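Local coordinates for choline binding protein PCPA (Streptococcus pneumoniae, PDB 4CP6) that is a surface choline-binding protein and vaccine antigen of the pneumococcus, built on leucine-rich repeats that probably serve in adhesion or recognition, at residues 237-248 / 259-270. Numbering follows the deposited sequence. Where two conformers were deposited one is given.
Sequences TQLIYYPSQKND and ELASYSFNKNSY
Glu259 N, Leu239 N and Ala261 N bond Thr237 O, Glu259 O and Leu239 O in turn, pairing strands 238-241 and 259-260 in parallel. This is consistent with the stacking of neighbouring coils in a leucine-rich repeat solenoid; strand 238-241 also pairs antiparallel with strand 230-233. Beyond the strands the two segments stay together through turns, joined by Tyr242 N to Ser264 O (2.8 Å) and Ser269 N to Ser244 O (3.0 Å).

Leu239 and Leu260 lie side by side on the buried face of the sheet, with Leu239 CB 3.9 Å from Leu260 CD2. Leu239 CD1 also reaches Phe265 CZ, and these two side chains meet at about a right angle. Tyr242 has CG anti to its own N (chi1 -172°), which brings its ring against Phe265, the two side chains crossing at a slant. The ring planes are 18° apart but slid, so they barely overlap. Instead Tyr242 CB sits over the Phe265 face, 3.8 Å from the ring centroid. Tyr251 meets the Tyr242 ring edge-to-face.

On the other face, Gln238 and Glu259 run alongside each other. At the far end, Asn247 CB lies over a face of the Tyr270 ring, while Lys246 O approaches its edge. Water 3 donates to Tyr242 O and to Asn266 O. Ala261 O accepts both Ser264 N and Ser264 OG, the hydroxyl in the carbonyl plane on a lone pair at 2.8 Å.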
ATOM      1  N   THR A 237      10.512  -9.805 -13.365  1.00 12.12           N
ATOM      2  CA  THR A 237       9.440  -9.402 -14.274  1.00 12.39           C
ATOM      3  C   THR A 237       8.514  -8.373 -13.640  1.00 13.68           C
ATOM      4  O   THR A 237       7.846  -7.632 -14.368  1.00 13.24           O
ATOM      5  CB  THR A 237       8.639 -10.587 -14.782  1.00 14.10           C
ATOM      6  OG1 THR A 237       7.945 -11.237 -13.700  1.00 15.98           O
ATOM      7  CG2 THR A 237       9.506 -11.557 -15.581  1.00 13.84           C
ATOM      8  N   GLN A 238       8.447  -8.342 -12.295  1.00 11.74           N
ATOM      9  CA  GLN A 238       7.568  -7.398 -11.596  1.00 10.88           C
ATOM     10  C   GLN A 238       8.405  -6.502 -10.743  1.00 11.79           C
ATOM     11  O   GLN A 238       9.108  -6.999  -9.852  1.00 11.45           O
ATOM     12  CB  GLN A 238       6.519  -8.143 -10.720  1.00 11.79           C
ATOM     13  CG  GLN A 238       5.699  -9.198 -11.484  1.00 18.27           C
ATOM     14  CD  GLN A 238       4.798 -10.028 -10.618  1.00 48.07           C
ATOM     15  OE1 GLN A 238       5.061 -11.210 -10.360  1.00 44.07           O
ATOM     16  NE2 GLN A 238       3.671  -9.454 -10.232  1.00 49.50           N
ATOM     17  N   LEU A 239       8.342  -5.178 -10.970  1.00 10.96           N
ATOM     18  CA  LEU A 239       8.958  -4.225 -10.070  1.00  9.94           C
ATOM     19  C   LEU A 239       7.829  -3.924  -9.083  1.00 11.35           C
ATOM     20  O   LEU A 239       6.812  -3.309  -9.444  1.00 11.15           O
ATOM     21  CB  LEU A 239       9.480  -2.974 -10.808  1.00  9.86           C
ATOM     22  CG  LEU A 239      10.354  -2.061  -9.971  1.00 12.26           C
ATOM     23  CD1 LEU A 239      11.173  -1.120 -10.892  1.00 13.08           C
ATOM     24  CD2 LEU A 239       9.531  -1.247  -8.920  1.00 13.36           C
ATOM     25  N   ILE A 240       7.984  -4.431  -7.846  1.00  9.45           N
ATOM     26  CA  ILE A 240       6.920  -4.342  -6.864  1.00  9.50           C
ATOM     27  C   ILE A 240       6.952  -3.006  -6.127  1.00 10.65           C
ATOM     28  O   ILE A 240       5.903  -2.371  -5.972  1.00 10.48           O
ATOM     29  CB  ILE A 240       6.993  -5.539  -5.888  1.00 10.63           C
ATOM     30  CG1 ILE A 240       6.839  -6.864  -6.667  1.00 10.93           C
ATOM     31  CG2 ILE A 240       5.904  -5.441  -4.776  1.00 10.79           C
ATOM     32  CD1 ILE A 240       7.143  -8.120  -5.841  1.00 13.07           C
ATOM     33  N   TYR A 241       8.126  -2.607  -5.612  1.00  9.69           N
ATOM     34  CA  TYR A 241       8.173  -1.368  -4.847  1.00 10.02           C
ATOM     35  C   TYR A 241       9.512  -0.705  -4.919  1.00  9.87           C
ATOM     36  O   TYR A 241      10.534  -1.330  -4.595  1.00 11.20           O
ATOM     37  CB  TYR A 241       7.756  -1.599  -3.381  1.00 10.38           C
ATOM     38  CG  TYR A 241       7.661  -0.291  -2.619  1.00  8.89           C
ATOM     39  CD1 TYR A 241       6.774   0.713  -3.020  1.00  9.96           C
ATOM     40  CD2 TYR A 241       8.496  -0.028  -1.534  1.00 10.37           C
ATOM     41  CE1 TYR A 241       6.715   1.932  -2.351  1.00 10.40           C
ATOM     42  CE2 TYR A 241       8.406   1.165  -0.827  1.00 10.44           C
ATOM     43  CZ  TYR A 241       7.533   2.152  -1.249  1.00 10.88           C
ATOM     44  OH  TYR A 241       7.497   3.368  -0.594  1.00 11.55           O
ATOM     45  N   TYR A 242       9.510   0.594  -5.308  1.00 10.35           N
ATOM     46  CA  TYR A 242      10.698   1.428  -5.331  1.00 10.79           C
ATOM     47  C   TYR A 242      10.580   2.318  -4.088  1.00 11.29           C
ATOM     48  O   TYR A 242       9.664   3.159  -4.011  1.00 11.16           O
ATOM     49  CB  TYR A 242      10.688   2.256  -6.598  1.00 11.17           C
ATOM     50  CG  TYR A 242      11.986   3.014  -6.805  1.00 11.49           C
ATOM     51  CD1 TYR A 242      12.213   4.235  -6.173  1.00 13.77           C
ATOM     52  CD2 TYR A 242      12.949   2.550  -7.695  1.00 11.68           C
ATOM     53  CE1 TYR A 242      13.382   4.958  -6.398  1.00 14.64           C
ATOM     54  CE2 TYR A 242      14.118   3.271  -7.934  1.00 12.56           C
ATOM     55  CZ  TYR A 242      14.336   4.459  -7.270  1.00 15.15           C
ATOM     56  OH  TYR A 242      15.474   5.181  -7.544  1.00 16.87           O
ATOM     57  N   PRO A 243      11.466   2.171  -3.083  1.00  9.94           N
ATOM     58  CA  PRO A 243      11.300   2.960  -1.845  1.00 10.29           C
ATOM     59  C   PRO A 243      11.203   4.452  -2.069  1.00 12.13           C
ATOM     60  O   PRO A 243      12.021   4.993  -2.803  1.00 12.57           O
ATOM     61  CB  PRO A 243      12.510   2.571  -0.996  1.00 12.02           C
ATOM     62  CG  PRO A 243      12.813   1.158  -1.469  1.00 15.54           C
ATOM     63  CD  PRO A 243      12.576   1.210  -2.975  1.00 12.13           C
ATOM     64  N   SER A 244      10.213   5.116  -1.439  1.00 10.99           N
ATOM     65  CA  SER A 244       9.990   6.531  -1.686  1.00 10.81           C
ATOM     66  C   SER A 244      11.191   7.381  -1.332  1.00 13.45           C
ATOM     67  O   SER A 244      11.368   8.468  -1.916  1.00 13.09           O
ATOM     68  CB  SER A 244       8.752   7.048  -0.954  1.00 12.07           C
ATOM     69  OG  SER A 244       8.924   7.091   0.458  1.00 11.82           O
ATOM     70  N   GLN A 245      12.010   6.911  -0.349  1.00 11.23           N
ATOM     71  CA  GLN A 245      13.143   7.734   0.122  1.00 12.00           C
ATOM     72  C   GLN A 245      14.482   7.272  -0.427  1.00 14.28           C
ATOM     73  O   GLN A 245      15.520   7.789   0.007  1.00 14.39           O
ATOM     74  CB  GLN A 245      13.173   7.863   1.662  1.00 12.72           C
ATOM     75  CG  GLN A 245      11.852   8.304   2.269  1.00 15.01           C
ATOM     76  CD  GLN A 245      11.281   9.524   1.593  1.00 19.62           C
ATOM     77  OE1 GLN A 245      10.338   9.436   0.772  1.00 16.07           O
ATOM     78  NE2 GLN A 245      11.822  10.682   1.925  1.00 18.20           N
ATOM     79  N   LYS A 246      14.485   6.364  -1.398  1.00 12.05           N
ATOM     80  CA  LYS A 246      15.713   5.940  -2.104  1.00 12.63           C
ATOM     81  C   LYS A 246      16.178   7.200  -2.884  1.00 18.74           C
ATOM     82  O   LYS A 246      15.404   7.782  -3.642  1.00 16.80           O
ATOM     83  CB  LYS A 246      15.403   4.753  -3.008  1.00 14.12           C
ATOM     84  CG  LYS A 246      16.557   4.404  -3.935  1.00 15.31           C
ATOM     85  CD  LYS A 246      16.312   3.090  -4.642  1.00 15.90           C
ATOM     86  CE  LYS A 246      17.224   2.850  -5.828  1.00 23.24           C
ATOM     87  NZ  LYS A 246      18.631   2.681  -5.431  1.00 27.15           N
ATOM     88  N   ASN A 247      17.400   7.678  -2.622  1.00 17.89           N
ATOM     89  CA  ASN A 247      17.747   9.021  -3.083  1.00 18.09           C
ATOM     90  C   ASN A 247      18.332   9.194  -4.493  1.00 19.38           C
ATOM     91  O   ASN A 247      18.600  10.339  -4.878  1.00 18.43           O
ATOM     92  CB  ASN A 247      18.652   9.679  -2.069  1.00 21.27           C
ATOM     93  CG  ASN A 247      20.078   9.223  -2.078  1.00 30.32           C
ATOM     94  OD1 ASN A 247      20.473   8.277  -2.769  1.00 29.46           O
ATOM     95  ND2 ASN A 247      20.901   9.962  -1.357  1.00 30.96           N
ATOM     96  N   ASP A 248      18.433   8.146  -5.291  1.00 16.70           N
ATOM     97  CA  ASP A 248      19.013   8.285  -6.624  1.00 15.45           C
ATOM     98  C   ASP A 248      18.258   9.273  -7.528  1.00 17.48           C
ATOM     99  O   ASP A 248      17.028   9.241  -7.590  1.00 16.50           O
ATOM    100  CB  ASP A 248      19.135   6.915  -7.287  1.00 17.90           C
ATOM    101  CG  ASP A 248      19.935   5.949  -6.450  1.00 24.12           C
ATOM    102  OD1 ASP A 248      19.368   5.389  -5.505  1.00 19.68           O
ATOM    103  OD2 ASP A 248      21.157   5.829  -6.685  1.00 28.04           O
ATOM    104  N   GLU A 259       6.213  -5.461 -15.773  1.00 11.40           N
ATOM    105  CA  GLU A 259       5.209  -4.576 -15.203  1.00 12.80           C
ATOM    106  C   GLU A 259       5.707  -3.842 -13.997  1.00 13.51           C
ATOM    107  O   GLU A 259       6.535  -4.365 -13.217  1.00 12.37           O
ATOM    108  CB  GLU A 259       3.915  -5.338 -14.872  1.00 14.59           C
ATOM    109  CG  GLU A 259       4.046  -6.312 -13.731  1.00 18.20           C
ATOM    110  CD  GLU A 259       2.737  -6.987 -13.363  1.00 39.59           C
ATOM    111  OE1 GLU A 259       1.768  -6.290 -12.975  1.00 25.94           O
ATOM    112  OE2 GLU A 259       2.690  -8.231 -13.463  1.00 36.80           O
ATOM    113  N   LEU A 260       5.133  -2.625 -13.804  1.00 10.81           N
ATOM    114  CA  LEU A 260       5.330  -1.860 -12.580  1.00  9.83           C
ATOM    115  C   LEU A 260       4.075  -2.106 -11.776  1.00  9.98           C
ATOM    116  O   LEU A 260       2.965  -1.870 -12.283  1.00 10.55           O
ATOM    117  CB  LEU A 260       5.516  -0.366 -12.831  1.00  9.48           C
ATOM    118  CG  LEU A 260       6.582   0.000 -13.851  1.00 11.56           C
ATOM    119  CD1 LEU A 260       6.709   1.490 -13.940  1.00 12.16           C
ATOM    120  CD2 LEU A 260       7.946  -0.581 -13.472  1.00 11.22           C
ATOM    121  N   ALA A 261       4.217  -2.607 -10.550  1.00  9.03           N
ATOM    122  CA  ALA A 261       3.046  -2.895  -9.725  1.00  8.76           C
ATOM    123  C   ALA A 261       2.322  -1.617  -9.370  1.00 10.42           C
ATOM    124  O   ALA A 261       2.887  -0.511  -9.400  1.00  9.57           O
ATOM    125  CB  ALA A 261       3.493  -3.568  -8.422  1.00  9.78           C
ATOM    126  N   SER A 262       1.075  -1.773  -8.984  1.00  9.42           N
ATOM    127  CA  SER A 262       0.322  -0.640  -8.503  0.50  8.04           C
ATOM    128  C   SER A 262       1.057  -0.013  -7.311  1.00 10.83           C
ATOM    129  O   SER A 262       1.643  -0.740  -6.482  1.00 10.03           O
ATOM    130  CB  SER A 262      -1.079  -1.075  -8.100  0.50  9.25           C
ATOM    131  OG  SER A 262      -1.085  -2.192  -7.228  0.50  7.95           O
ATOM    132  N   TYR A 263       1.050   1.340  -7.239  1.00  9.55           N
ATOM    133  CA  TYR A 263       1.689   2.123  -6.169  1.00  9.44           C
ATOM    134  C   TYR A 263       3.216   1.906  -6.074  1.00  9.57           C
ATOM    135  O   TYR A 263       3.833   2.334  -5.078  1.00  9.84           O
ATOM    136  CB  TYR A 263       1.023   1.797  -4.810  1.00 10.44           C
ATOM    137  CG  TYR A 263      -0.362   2.397  -4.680  1.00  8.71           C
ATOM    138  CD1 TYR A 263      -1.493   1.699  -5.103  1.00 10.11           C
ATOM    139  CD2 TYR A 263      -0.539   3.674  -4.157  1.00 10.79           C
ATOM    140  CE1 TYR A 263      -2.764   2.246  -4.971  1.00 10.29           C
ATOM    141  CE2 TYR A 263      -1.808   4.226  -4.014  1.00 10.87           C
ATOM    142  CZ  TYR A 263      -2.913   3.514  -4.439  1.00 10.57           C
ATOM    143  OH  TYR A 263      -4.167   4.092  -4.258  1.00 13.44           O
ATOM    144  N   SER A 264       3.838   1.342  -7.124  1.00  8.16           N
ATOM    145  CA  SER A 264       5.263   1.024  -7.015  1.00  9.39           C
ATOM    146  C   SER A 264       6.213   2.203  -6.814  1.00 11.37           C
ATOM    147  O   SER A 264       7.285   1.981  -6.235  1.00 10.84           O
ATOM    148  CB  SER A 264       5.744   0.193  -8.190  1.00 10.30           C
ATOM    149  OG  SER A 264       5.356   0.774  -9.430  1.00 10.78           O
ATOM    150  N   PHE A 265       5.896   3.413  -7.313  1.00 10.21           N
ATOM    151  CA  PHE A 265       6.735   4.617  -7.098  1.00  9.76           C
ATOM    152  C   PHE A 265       5.900   5.664  -6.382  1.00 11.13           C
ATOM    153  O   PHE A 265       6.184   6.866  -6.475  1.00 10.88           O
ATOM    154  CB  PHE A 265       7.289   5.210  -8.429  1.00 10.56           C
ATOM    155  CG  PHE A 265       8.298   4.346  -9.136  1.00  9.41           C
ATOM    156  CD1 PHE A 265       7.900   3.196  -9.818  1.00 11.30           C
ATOM    157  CD2 PHE A 265       9.650   4.693  -9.147  1.00 10.76           C
ATOM    158  CE1 PHE A 265       8.836   2.421 -10.527  1.00 11.05           C
ATOM    159  CE2 PHE A 265      10.577   3.924  -9.861  1.00 10.82           C
ATOM    160  CZ  PHE A 265      10.174   2.778 -10.518  1.00  9.83           C
ATOM    161  N   ASN A 266       4.888   5.237  -5.628  1.00  9.61           N
ATOM    162  CA  ASN A 266       4.051   6.173  -4.904  1.00 10.28           C
ATOM    163  C   ASN A 266       4.877   6.974  -3.893  1.00 11.15           C
ATOM    164  O   ASN A 266       5.714   6.403  -3.198  1.00 11.68           O
ATOM    165  CB  ASN A 266       2.940   5.410  -4.191  1.00 10.74           C
ATOM    166  CG  ASN A 266       1.928   6.260  -3.508  1.00 10.93           C
ATOM    167  OD1 ASN A 266       1.405   7.263  -4.082  1.00 14.04           O
ATOM    168  ND2 ASN A 266       1.523   5.827  -2.372  1.00  8.56           N
ATOM    169  N   LYS A 267       4.575   8.268  -3.769  1.00 10.64           N
ATOM    170  CA  LYS A 267       5.206   9.200  -2.810  1.00 10.35           C
ATOM    171  C   LYS A 267       6.690   9.395  -3.057  1.00 12.53           C
ATOM    172  O   LYS A 267       7.381   9.891  -2.170  1.00 13.44           O
ATOM    173  CB  LYS A 267       4.969   8.738  -1.347  1.00 11.52           C
ATOM    174  CG  LYS A 267       3.490   8.614  -0.928  1.00 15.56           C
ATOM    175  CD  LYS A 267       2.866  10.028  -0.904  1.00 19.51           C
ATOM    176  CE  LYS A 267       1.423  10.117  -0.530  1.00 28.13           C
ATOM    177  NZ  LYS A 267       0.989  11.539  -0.654  1.00 27.12           N
ATOM    178  N   ASN A 268       7.185   9.022  -4.217  1.00 11.56           N
ATOM    179  CA  ASN A 268       8.605   9.108  -4.485  1.00 11.55           C
ATOM    180  C   ASN A 268       9.122  10.529  -4.279  1.00 14.27           C
ATOM    181  O   ASN A 268       8.592  11.473  -4.867  1.00 14.36           O
ATOM    182  CB  ASN A 268       8.868   8.627  -5.884  1.00 12.81           C
ATOM    183  CG  ASN A 268      10.338   8.516  -6.142  1.00 19.15           C
ATOM    184  OD1 ASN A 268      10.997   9.521  -6.401  1.00 16.53           O
ATOM    185  ND2 ASN A 268      10.900   7.334  -5.902  1.00 14.97           N
ATOM    186  N   SER A 269      10.197  10.683  -3.486  1.00 11.94           N
ATOM    187  CA  SER A 269      10.704  11.993  -3.125  1.00 11.73           C
ATOM    188  C   SER A 269      11.913  12.484  -3.917  1.00 14.11           C
ATOM    189  O   SER A 269      12.136  13.701  -3.931  1.00 14.98           O
ATOM    190  CB  SER A 269      11.106  11.978  -1.647  1.00 14.42           C
ATOM    191  OG  SER A 269      10.018  11.695  -0.777  1.00 15.18           O
ATOM    192  N   TYR A 270      12.697  11.590  -4.536  1.00 12.19           N
ATOM    193  CA  TYR A 270      13.983  12.012  -5.091  1.00 13.01           C
ATOM    194  C   TYR A 270      14.212  11.742  -6.543  1.00 15.96           C
ATOM    195  O   TYR A 270      15.061  12.402  -7.151  1.00 14.79           O
ATOM    196  CB  TYR A 270      15.127  11.362  -4.282  1.00 14.48           C
ATOM    197  CG  TYR A 270      15.099  11.748  -2.825  1.00 16.45           C
ATOM    198  CD1 TYR A 270      15.321  13.064  -2.425  1.00 19.35           C
ATOM    199  CD2 TYR A 270      14.775  10.816  -1.841  1.00 17.29           C
ATOM    200  CE1 TYR A 270      15.243  13.435  -1.086  1.00 20.48           C
ATOM    201  CE2 TYR A 270      14.738  11.168  -0.495  1.00 17.86           C
ATOM    202  CZ  TYR A 270      14.971  12.479  -0.119  1.00 22.39           C
ATOM    203  OH  TYR A 270      14.905  12.833   1.214  1.00 21.10           O
TER
HETATM  204  O   HOH W   1       3.648  -1.549  -4.680  1.00 13.78           O
HETATM  205  O   HOH W   2       5.198   4.637  -1.060  1.00 11.86           O
HETATM  206  O   HOH W   3       8.490   5.566  -4.461  1.00 12.90           O
HETATM  207  O   HOH W   4       7.466  10.220   0.607  1.00 17.04           O
HETATM  208  O   HOH W   5      12.955   8.613  -4.166  1.00 17.20           O